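Local coordinates for protein alpha-1,2-Mannosidase (Trichoderma reesei, PDB 1HCU) that cleaves alpha-1,2-linked mannose residues, probably trimming high-mannose N-glycans in the calcium-dependent manner of glycoside hydrolase family 47, at residues S56-G61 with L78-Q83; T25-Y30 with V74-Q79; G108-Y113 with R135-L140; H37-P42 with D48-G53. All blocks are in the same frame, centred on the assembly; numbering follows the deposited sequence.

All four contacts lie in the N-terminal part of the helical barrel of family 47, with contact 1 at their middle: its centre is about 8 Å from that of contact 2, 10 Å from contact 3 and 13 Å from contact 4. Contacts 1 and 2 share helix 71-80, which meets helix 56-67 in the first and helix 13-33 in the second. Contact 4, on the hairpin 39-48 and the loop behind it, is nested inside the chain loop that contact 2 closes, and touches both. Contact 3 pairs helices 98-117 and 127-144 later in the chain; its centre is about 18 Å from contact 2's. Contacts 1 and 3 thus join consecutive helices; contact 2 skips helix 56-67.

Contact 1 of 4, residues S56-G61 with L78-Q83; sequences SSAIDG and LQYVPQ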
# COMPACT_ATOMS: atom_id res chain seq x y z
N SER A 56 2.79 6.54 14.76
CA SER A 56 2.72 5.93 13.45
C SER A 56 3.98 5.16 13.01
O SER A 56 3.92 3.95 12.79
CB SER A 56 2.39 7.03 12.42
OG SER A 56 2.07 6.49 11.16
N SER A 57 5.11 5.85 12.87
CA SER A 57 6.35 5.20 12.45
C SER A 57 6.77 4.00 13.30
O SER A 57 7.31 3.03 12.77
CB SER A 57 7.50 6.21 12.40
OG SER A 57 7.30 7.16 11.37
N ALA A 58 6.52 4.05 14.60
CA ALA A 58 6.90 2.92 15.46
C ALA A 58 6.08 1.67 15.18
O ALA A 58 6.62 0.57 15.12
CB ALA A 58 6.78 3.31 16.94
N ILE A 59 4.77 1.84 15.00
CA ILE A 59 3.89 0.70 14.73
C ILE A 59 4.05 0.16 13.31
O ILE A 59 4.10 -1.05 13.09
CB ILE A 59 2.41 1.10 14.95
CG1 ILE A 59 2.23 1.68 16.36
CG2 ILE A 59 1.50 -0.11 14.75
CD1 ILE A 59 2.63 0.72 17.48
N ASP A 60 4.15 1.08 12.36
CA ASP A 60 4.32 0.72 10.96
C ASP A 60 5.64 -0.02 10.68
O ASP A 60 5.69 -0.88 9.81
CB ASP A 60 4.23 1.99 10.11
CG ASP A 60 3.15 1.91 9.05
OD1 ASP A 60 2.27 1.03 9.16
OD2 ASP A 60 3.17 2.73 8.10
N GLY A 61 6.69 0.30 11.45
CA GLY A 61 7.97 -0.35 11.23
C GLY A 61 8.22 -1.61 12.06
O GLY A 61 9.16 -2.37 11.79
N LEU A 78 7.70 -2.96 21.40
CA LEU A 78 6.80 -3.78 22.21
C LEU A 78 6.58 -3.16 23.60
O LEU A 78 5.48 -3.22 24.13
CB LEU A 78 7.36 -5.20 22.33
CG LEU A 78 7.34 -6.07 21.06
CD1 LEU A 78 7.94 -7.42 21.37
CD2 LEU A 78 5.91 -6.25 20.57
N GLN A 79 7.62 -2.57 24.17
CA GLN A 79 7.50 -1.95 25.49
C GLN A 79 6.61 -0.71 25.43
O GLN A 79 5.97 -0.33 26.41
CB GLN A 79 8.88 -1.56 26.02
CG GLN A 79 9.81 -2.73 26.26
CD GLN A 79 9.66 -3.31 27.64
OE1 GLN A 79 8.57 -3.72 28.04
NE2 GLN A 79 10.75 -3.34 28.38
N TYR A 80 6.58 -0.09 24.25
CA TYR A 80 5.80 1.12 24.03
C TYR A 80 4.30 0.86 23.77
O TYR A 80 3.45 1.59 24.28
CB TYR A 80 6.41 1.90 22.86
CG TYR A 80 5.56 3.06 22.37
CD1 TYR A 80 5.07 3.07 21.07
CD2 TYR A 80 5.26 4.14 23.20
CE1 TYR A 80 4.29 4.13 20.60
CE2 TYR A 80 4.49 5.21 22.75
CZ TYR A 80 4.01 5.19 21.45
OH TYR A 80 3.25 6.24 20.98
N VAL A 81 3.99 -0.18 22.98
CA VAL A 81 2.60 -0.50 22.63
C VAL A 81 1.59 -0.36 23.77
O VAL A 81 0.57 0.30 23.62
CB VAL A 81 2.48 -1.93 22.02
CG1 VAL A 81 1.01 -2.25 21.74
CG2 VAL A 81 3.28 -2.02 20.73
N PRO A 82 1.85 -1.00 24.93
CA PRO A 82 0.92 -0.91 26.07
C PRO A 82 0.69 0.52 26.54
O PRO A 82 -0.32 0.82 27.17
CB PRO A 82 1.62 -1.75 27.15
CG PRO A 82 2.42 -2.73 26.37
CD PRO A 82 2.98 -1.89 25.25
N GLN A 83 1.64 1.41 26.25
CA GLN A 83 1.52 2.81 26.67
C GLN A 83 0.61 3.63 25.78
O GLN A 83 0.07 4.64 26.23
CB GLN A 83 2.90 3.47 26.71
CG GLN A 83 3.75 3.06 27.88
CD GLN A 83 5.21 3.43 27.68
OE1 GLN A 83 5.97 2.69 27.05
NE2 GLN A 83 5.61 4.59 28.21
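The methyl CB of Ala58 approaches the Tyr80 ring obliquely, 4.5 Å from Tyr80 CD1. A second aromatic ring, Phe35, packs edge-to-face with Tyr80, and Pro36 touches it as well, while the phenol OH hydrogen-bonds to the carbonyl of Trp54 just ahead of helix 56-67. With CG anti to the backbone N (chi1 170°), Tyr80 reaches from near the end of helix 71-80 toward helix 56-67. One residue on in each segment, a second touch is made by branched aliphatics. Ile59 starts out pointing across the line between the segments, but its CG1 arm brings the terminal methyl over, and Ile59 CD1 lies 4.3 Å from Val81 CG2. Val81 opens a short 3-10 stretch in which Gln83 N bonds to Tyr80 O at 2.7 Å. Beyond the pair, Val81 rests on Leu133 and Gln136 of helix 127-144, and Ile59 on Tyr105 of helix 98-117. Two methyl contacts, with the CA atoms of Ile59 and Val81 8.1 Å apart, make this a light touch between neighbouring helices of the barrel. No hydrogen bond runs directly between the two segments, which implies that apolar fit holds them here, while the phenol OH is held by Trp54 O, outside both segments.

Contact 2 of 4, residues T25-Y30 with V74-Q79; sequences TSWNAY and VNTILQ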
# COMPACT_ATOMS: atom_id res chain seq x y z
N THR A 25 19.49 3.09 10.25
CA THR A 25 19.73 4.53 10.27
C THR A 25 18.42 5.30 10.48
O THR A 25 18.30 6.13 11.40
CB THR A 25 20.39 4.96 8.93
OG1 THR A 25 21.63 4.27 8.78
CG2 THR A 25 20.62 6.45 8.90
N SER A 26 17.43 5.00 9.64
CA SER A 26 16.12 5.62 9.72
C SER A 26 15.52 5.47 11.13
O SER A 26 14.98 6.42 11.70
CB SER A 26 15.19 4.99 8.68
OG SER A 26 15.77 5.06 7.39
N TRP A 27 15.65 4.27 11.70
CA TRP A 27 15.12 4.03 13.04
C TRP A 27 15.83 4.85 14.12
O TRP A 27 15.18 5.51 14.93
CB TRP A 27 15.19 2.55 13.41
CG TRP A 27 14.76 2.32 14.83
CD1 TRP A 27 15.57 2.10 15.91
CD2 TRP A 27 13.42 2.40 15.34
NE1 TRP A 27 14.82 2.04 17.06
CE2 TRP A 27 13.50 2.22 16.74
CE3 TRP A 27 12.17 2.60 14.74
CZ2 TRP A 27 12.36 2.24 17.55
CZ3 TRP A 27 11.04 2.63 15.56
CH2 TRP A 27 11.15 2.44 16.95
N ASN A 28 17.17 4.78 14.14
CA ASN A 28 17.96 5.52 15.12
C ASN A 28 17.53 6.99 15.13
O ASN A 28 17.24 7.57 16.18
CB ASN A 28 19.45 5.47 14.77
CG ASN A 28 20.05 4.08 14.94
OD1 ASN A 28 21.18 3.84 14.52
ND2 ASN A 28 19.31 3.18 15.56
N ALA A 29 17.48 7.58 13.94
CA ALA A 29 17.10 8.96 13.81
C ALA A 29 15.67 9.17 14.32
O ALA A 29 15.41 10.11 15.08
CB ALA A 29 17.21 9.40 12.36
N TYR A 30 14.75 8.30 13.93
CA TYR A 30 13.37 8.44 14.38
C TYR A 30 13.25 8.28 15.89
O TYR A 30 12.55 9.04 16.56
CB TYR A 30 12.45 7.43 13.68
CG TYR A 30 11.10 7.27 14.36
CD1 TYR A 30 10.85 6.20 15.21
CD2 TYR A 30 10.12 8.24 14.23
CE1 TYR A 30 9.65 6.10 15.92
CE2 TYR A 30 8.91 8.15 14.93
CZ TYR A 30 8.68 7.08 15.78
OH TYR A 30 7.52 7.01 16.50
N VAL A 74 12.72 -4.27 18.12
CA VAL A 74 11.44 -4.92 18.37
C VAL A 74 11.05 -4.76 19.83
O VAL A 74 9.91 -4.41 20.15
CB VAL A 74 11.48 -6.43 18.03
CG1 VAL A 74 10.18 -7.10 18.44
CG2 VAL A 74 11.72 -6.61 16.56
N ASN A 75 12.00 -5.02 20.72
CA ASN A 75 11.74 -4.91 22.14
C ASN A 75 11.34 -3.48 22.52
O ASN A 75 10.42 -3.28 23.31
CB ASN A 75 12.97 -5.36 22.93
CG ASN A 75 12.84 -5.09 24.41
OD1 ASN A 75 13.21 -4.01 24.90
ND2 ASN A 75 12.30 -6.06 25.15
N THR A 76 12.02 -2.49 21.94
CA THR A 76 11.73 -1.09 22.24
C THR A 76 10.28 -0.74 21.93
O THR A 76 9.60 -0.09 22.73
CB THR A 76 12.65 -0.14 21.42
OG1 THR A 76 14.02 -0.46 21.68
CG2 THR A 76 12.40 1.31 21.80
N ILE A 77 9.80 -1.18 20.77
CA ILE A 77 8.43 -0.91 20.33
C ILE A 77 7.42 -1.68 21.16
O ILE A 77 6.41 -1.13 21.59
CB ILE A 77 8.26 -1.25 18.82
CG1 ILE A 77 9.32 -0.50 18.00
CG2 ILE A 77 6.87 -0.83 18.34
CD1 ILE A 77 9.34 -0.85 16.52
N LEU A 78 7.70 -2.96 21.40
CA LEU A 78 6.80 -3.78 22.21
C LEU A 78 6.58 -3.16 23.60
O LEU A 78 5.48 -3.22 24.13
CB LEU A 78 7.36 -5.20 22.33
CG LEU A 78 7.34 -6.07 21.06
CD1 LEU A 78 7.94 -7.42 21.37
CD2 LEU A 78 5.91 -6.25 20.57
N GLN A 79 7.62 -2.57 24.17
CA GLN A 79 7.50 -1.95 25.49
C GLN A 79 6.61 -0.71 25.43
O GLN A 79 5.97 -0.33 26.41
CB GLN A 79 8.88 -1.56 26.02
CG GLN A 79 9.81 -2.73 26.26
CD GLN A 79 9.66 -3.31 27.64
OE1 GLN A 79 8.57 -3.72 28.04
NE2 GLN A 79 10.75 -3.34 28.38
O HOH W 1 16.14 0.82 19.44
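The indole of Trp27 and the side chain of Ile77 cross obliquely, and this one crossing carries most of the contact between helices 13-33 and 71-80, two members of the helical (alpha/alpha)7 barrel of family 47 mannosidases. Trp27 points at the other helix, and because CG stands anti to the backbone N (chi1 175°) the six-membered ring is thrust far out, bridging backbones whose closest CA atoms, those of Trp27 and Val74, are 11.0 Å apart. The leading atom is CH2: Trp27 CH2 lies 3.6 Å from Ile77 CG1 and 3.8 Å from Ile77 CD1. The extended CG1 arm of Ile77 (chi2 175°) lets both carbons follow the ring, so that Ile77 CD1 also comes to 4.0 Å from Trp27 CZ3. Thr76 arrives differently, its methyl placed near the ring plane, with Thr76 CG2 4.4 Å from Trp27 CZ2. Around the pair, His31 meets the Trp27 ring with its plane turned by about 30°, and Ile77 leans on Leu62 of helix 56-67. With an alanine at Trp27, a gap would probably open in front of Ile77 CG1 and CD1, and a water between the helices would lose its indole donor. Thr76 OG1 has its firmer bond to Asp72 O, a turn back in its own helix. The water accepts from Trp27 NE1 at 3.0 Å and makes a weak hydrogen bond with Thr76 OG1 at 3.3 Å.

Contact 3 of 4, residues G108-Y113 with R135-L140; sequences GLLSAY and RQAQTL
Leu109, one residue past Gly108, points toward the neighbouring helix and sets its CD1 methyl against the backbone around Ala137: Leu109 CD1 is 3.8 Å from Ala137 CA. The backbone carbon just before, Gln136 C, lies 4.2 Å from Leu109 CD1. With CG anti to the carbonyl carbon (chi1 -67°), the Leu109 branch is carried across the gap between the helices, and Leu109 CD1 comes to 4.1 Å from Ala137 CB as well. Leu110 begins by pointing across the line between the helices, yet its CD1 turns in, to 3.4 Å from Ala137 CB. Chi1 of Leu110 stands at -98°, away from the usual staggered values, and the exact placement of this branch is doubtful; Phe490 of strand 489-491 touches this leucine too. Ala137 is thus met by two successive leucines, with the CA atoms of Leu109 and Ala137 6.2 Å apart. The local axes pass 9.4 Å apart with their directions at 155°, close to antiparallel. Such up-and-down pairing of consecutive helices, 98-117 with 127-144, is typical of the (alpha/alpha)7 barrel of family 47.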
# COMPACT_ATOMS: atom_id res chain seq x y z
N GLY A 108 -0.56 -2.93 11.37
CA GLY A 108 0.75 -3.10 11.98
C GLY A 108 0.74 -3.95 13.24
O GLY A 108 1.63 -4.77 13.44
N LEU A 109 -0.28 -3.76 14.08
CA LEU A 109 -0.41 -4.51 15.33
C LEU A 109 -0.73 -5.97 15.05
O LEU A 109 -0.18 -6.87 15.68
CB LEU A 109 -1.51 -3.90 16.22
CG LEU A 109 -1.26 -2.49 16.79
CD1 LEU A 109 -2.58 -1.87 17.27
CD2 LEU A 109 -0.25 -2.58 17.94
N LEU A 110 -1.63 -6.21 14.10
CA LEU A 110 -2.02 -7.57 13.75
C LEU A 110 -0.92 -8.36 13.04
O LEU A 110 -0.75 -9.55 13.30
CB LEU A 110 -3.29 -7.54 12.88
CG LEU A 110 -4.65 -7.78 13.56
CD1 LEU A 110 -4.81 -6.97 14.82
CD2 LEU A 110 -5.75 -7.43 12.56
N SER A 111 -0.17 -7.72 12.15
CA SER A 111 0.89 -8.44 11.45
C SER A 111 1.99 -8.80 12.45
O SER A 111 2.51 -9.91 12.44
CB SER A 111 1.47 -7.59 10.30
OG SER A 111 2.05 -6.39 10.77
N ALA A 112 2.32 -7.86 13.33
CA ALA A 112 3.34 -8.11 14.35
C ALA A 112 2.85 -9.25 15.24
O ALA A 112 3.63 -10.14 15.61
CB ALA A 112 3.57 -6.86 15.18
N TYR A 113 1.57 -9.23 15.59
CA TYR A 113 1.03 -10.29 16.43
C TYR A 113 1.15 -11.65 15.75
O TYR A 113 1.64 -12.61 16.35
CB TYR A 113 -0.43 -9.98 16.76
CG TYR A 113 -1.07 -10.97 17.70
CD1 TYR A 113 -0.78 -10.98 19.06
CD2 TYR A 113 -1.98 -11.90 17.21
CE1 TYR A 113 -1.38 -11.90 19.91
CE2 TYR A 113 -2.59 -12.81 18.04
CZ TYR A 113 -2.29 -12.82 19.38
OH TYR A 113 -2.89 -13.77 20.17
N ARG A 135 -4.61 -6.91 22.07
CA ARG A 135 -5.51 -6.17 22.95
C ARG A 135 -5.66 -4.74 22.47
O ARG A 135 -6.77 -4.22 22.37
CB ARG A 135 -5.00 -6.17 24.39
CG ARG A 135 -5.12 -7.50 25.10
N GLN A 136 -4.53 -4.10 22.15
CA GLN A 136 -4.58 -2.72 21.68
C GLN A 136 -5.31 -2.59 20.35
O GLN A 136 -5.98 -1.59 20.10
CB GLN A 136 -3.16 -2.14 21.59
CG GLN A 136 -2.55 -1.75 22.94
CD GLN A 136 -3.05 -0.40 23.46
OE1 GLN A 136 -2.26 0.50 23.72
NE2 GLN A 136 -4.36 -0.26 23.60
N ALA A 137 -5.19 -3.60 19.49
CA ALA A 137 -5.86 -3.58 18.18
C ALA A 137 -7.37 -3.60 18.38
O ALA A 137 -8.10 -2.85 17.73
CB ALA A 137 -5.42 -4.78 17.35
N GLN A 138 -7.84 -4.45 19.28
CA GLN A 138 -9.26 -4.54 19.55
C GLN A 138 -9.76 -3.24 20.19
O GLN A 138 -10.84 -2.76 19.87
CB GLN A 138 -9.54 -5.73 20.45
CG GLN A 138 -11.01 -5.92 20.80
CD GLN A 138 -11.30 -7.31 21.30
OE1 GLN A 138 -10.49 -7.90 22.01
NE2 GLN A 138 -12.46 -7.84 20.93
N THR A 139 -8.95 -2.65 21.06
CA THR A 139 -9.32 -1.38 21.70
C THR A 139 -9.51 -0.31 20.62
O THR A 139 -10.50 0.43 20.64
CB THR A 139 -8.24 -0.92 22.72
OG1 THR A 139 -8.17 -1.84 23.81
CG2 THR A 139 -8.57 0.47 23.26
N LEU A 140 -8.57 -0.24 19.68
CA LEU A 140 -8.64 0.73 18.59
C LEU A 140 -9.90 0.48 17.77
O LEU A 140 -10.68 1.40 17.49
CB LEU A 140 -7.43 0.57 17.66
CG LEU A 140 -6.75 1.80 17.04
CD1 LEU A 140 -5.89 1.35 15.86
CD2 LEU A 140 -7.77 2.82 16.58

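Contact 4 of 4, residues H37-P42 with D48-G53; sequences HDDLHP and DDERNG
Asp38 OD2 is gripped by two backbone amides of the opposing loop: Gly53 N at 2.7 Å, on the syn lone pair, and Arg51 N more weakly at 2.9 Å. OD1 takes Gly55 N and Ser56 N, where helix 56-67 begins. Asp49 returns the grip: its OD1 accepts Asp38 N at 3.0 Å, while its OD2 takes His37 ND1 at 2.8 Å through the syn lone pair, ring and carboxylate planes 43° apart. Strands 39-41 and 46-48 form a beta-hairpin whose end is a classic bulge, Asp38 and Asp39 both facing Asp48; Asp39 and Asp48 make an antiparallel hydrogen-bonded pair. Chi1 of 72° tucks the Asp48 carboxylate between its N and carbonyl carbon, where OD1 accepts from His41 NE2 at 2.8 Å; OD2 accepts from Glu50 N at 3.1 Å, closing an Asx turn. Replacing Asp48 by a leucine would remove both acceptors, and the imidazole would probably be held less firmly, by its weak ND1 bond to Ser46 OG. Asp48 OD2 lies 3.2 Å from Asp39 OD2, a like-charge approach that may favour protonation of one. From within the type I turn Asp49-Asn52, the Arg51 side chain leads away to touch Glu100, the predicted proton donor.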
# COMPACT_ATOMS: atom_id res chain seq x y z
N HIS A 37 6.34 10.29 18.73
CA HIS A 37 5.47 10.99 17.79
C HIS A 37 5.34 10.17 16.51
O HIS A 37 6.06 9.18 16.33
CB HIS A 37 6.04 12.38 17.50
CG HIS A 37 6.01 13.29 18.69
ND1 HIS A 37 4.86 13.89 19.15
CD2 HIS A 37 7.00 13.65 19.55
CE1 HIS A 37 5.14 14.59 20.24
NE2 HIS A 37 6.42 14.46 20.51
N ASP A 38 4.44 10.55 15.61
CA ASP A 38 4.23 9.78 14.40
C ASP A 38 5.36 9.74 13.37
O ASP A 38 5.81 8.66 12.98
CB ASP A 38 2.94 10.22 13.70
CG ASP A 38 1.71 10.03 14.56
OD1 ASP A 38 1.59 8.97 15.22
OD2 ASP A 38 0.86 10.93 14.58
N ASP A 39 5.82 10.90 12.93
CA ASP A 39 6.87 10.94 11.90
C ASP A 39 8.04 11.86 12.19
O ASP A 39 7.92 12.87 12.88
CB ASP A 39 6.26 11.33 10.55
CG ASP A 39 5.12 10.43 10.14
OD1 ASP A 39 5.34 9.21 9.95
OD2 ASP A 39 3.99 10.93 9.99
N LEU A 40 9.19 11.51 11.62
CA LEU A 40 10.40 12.29 11.78
C LEU A 40 10.69 13.16 10.56
O LEU A 40 10.43 12.77 9.42
CB LEU A 40 11.60 11.37 12.00
CG LEU A 40 12.98 12.05 11.87
CD1 LEU A 40 13.31 12.80 13.17
CD2 LEU A 40 14.03 10.99 11.59
N HIS A 41 11.20 14.36 10.82
CA HIS A 41 11.59 15.28 9.76
C HIS A 41 13.10 15.28 9.90
O HIS A 41 13.68 16.01 10.71
CB HIS A 41 11.00 16.67 10.01
CG HIS A 41 9.51 16.71 9.92
ND1 HIS A 41 8.78 17.86 10.12
CD2 HIS A 41 8.61 15.73 9.65
CE1 HIS A 41 7.49 17.59 9.98
NE2 HIS A 41 7.36 16.31 9.69
N PRO A 42 13.77 14.41 9.11
CA PRO A 42 15.22 14.18 9.05
C PRO A 42 16.16 15.38 8.93
O PRO A 42 17.30 15.32 9.40
CB PRO A 42 15.36 13.20 7.88
CG PRO A 42 14.22 13.57 7.00
CD PRO A 42 13.09 13.77 7.98
N ASP A 48 6.08 15.40 13.53
CA ASP A 48 4.69 15.77 13.32
C ASP A 48 3.84 14.62 13.84
O ASP A 48 4.36 13.54 14.14
CB ASP A 48 4.39 16.03 11.84
CG ASP A 48 4.36 14.76 10.99
OD1 ASP A 48 5.07 14.73 9.96
OD2 ASP A 48 3.64 13.80 11.34
N ASP A 49 2.54 14.86 13.95
CA ASP A 49 1.60 13.84 14.40
C ASP A 49 0.41 13.72 13.43
O ASP A 49 -0.74 13.83 13.85
CB ASP A 49 1.13 14.13 15.82
CG ASP A 49 2.15 13.72 16.88
OD1 ASP A 49 2.61 12.56 16.85
OD2 ASP A 49 2.50 14.55 17.75
N GLU A 50 0.71 13.51 12.15
CA GLU A 50 -0.33 13.38 11.11
C GLU A 50 -1.21 12.17 11.36
O GLU A 50 -2.35 12.11 10.90
CB GLU A 50 0.29 13.22 9.71
CG GLU A 50 1.16 14.37 9.23
CD GLU A 50 1.69 14.15 7.81
OE1 GLU A 50 2.29 13.07 7.54
OE2 GLU A 50 1.53 15.06 6.97
N ARG A 51 -0.67 11.21 12.08
CA ARG A 51 -1.39 9.98 12.38
C ARG A 51 -2.00 10.03 13.78
O ARG A 51 -1.94 9.06 14.54
CB ARG A 51 -0.43 8.79 12.26
CG ARG A 51 -0.85 7.70 11.27
CD ARG A 51 -1.17 8.25 9.87
NE ARG A 51 -2.54 8.75 9.80
CZ ARG A 51 -3.03 9.50 8.82
NH1 ARG A 51 -2.25 9.85 7.80
NH2 ARG A 51 -4.28 9.93 8.88
N ASN A 52 -2.57 11.18 14.12
CA ASN A 52 -3.23 11.35 15.41
C ASN A 52 -2.33 11.20 16.65
O ASN A 52 -2.82 11.07 17.77
CB ASN A 52 -4.42 10.39 15.51
CG ASN A 52 -5.43 10.61 14.39
OD1 ASN A 52 -6.03 11.67 14.30
ND2 ASN A 52 -5.59 9.62 13.53
N GLY A 53 -1.01 11.21 16.45
CA GLY A 53 -0.10 11.11 17.56
C GLY A 53 -0.01 9.80 18.32
O GLY A 53 0.38 9.78 19.49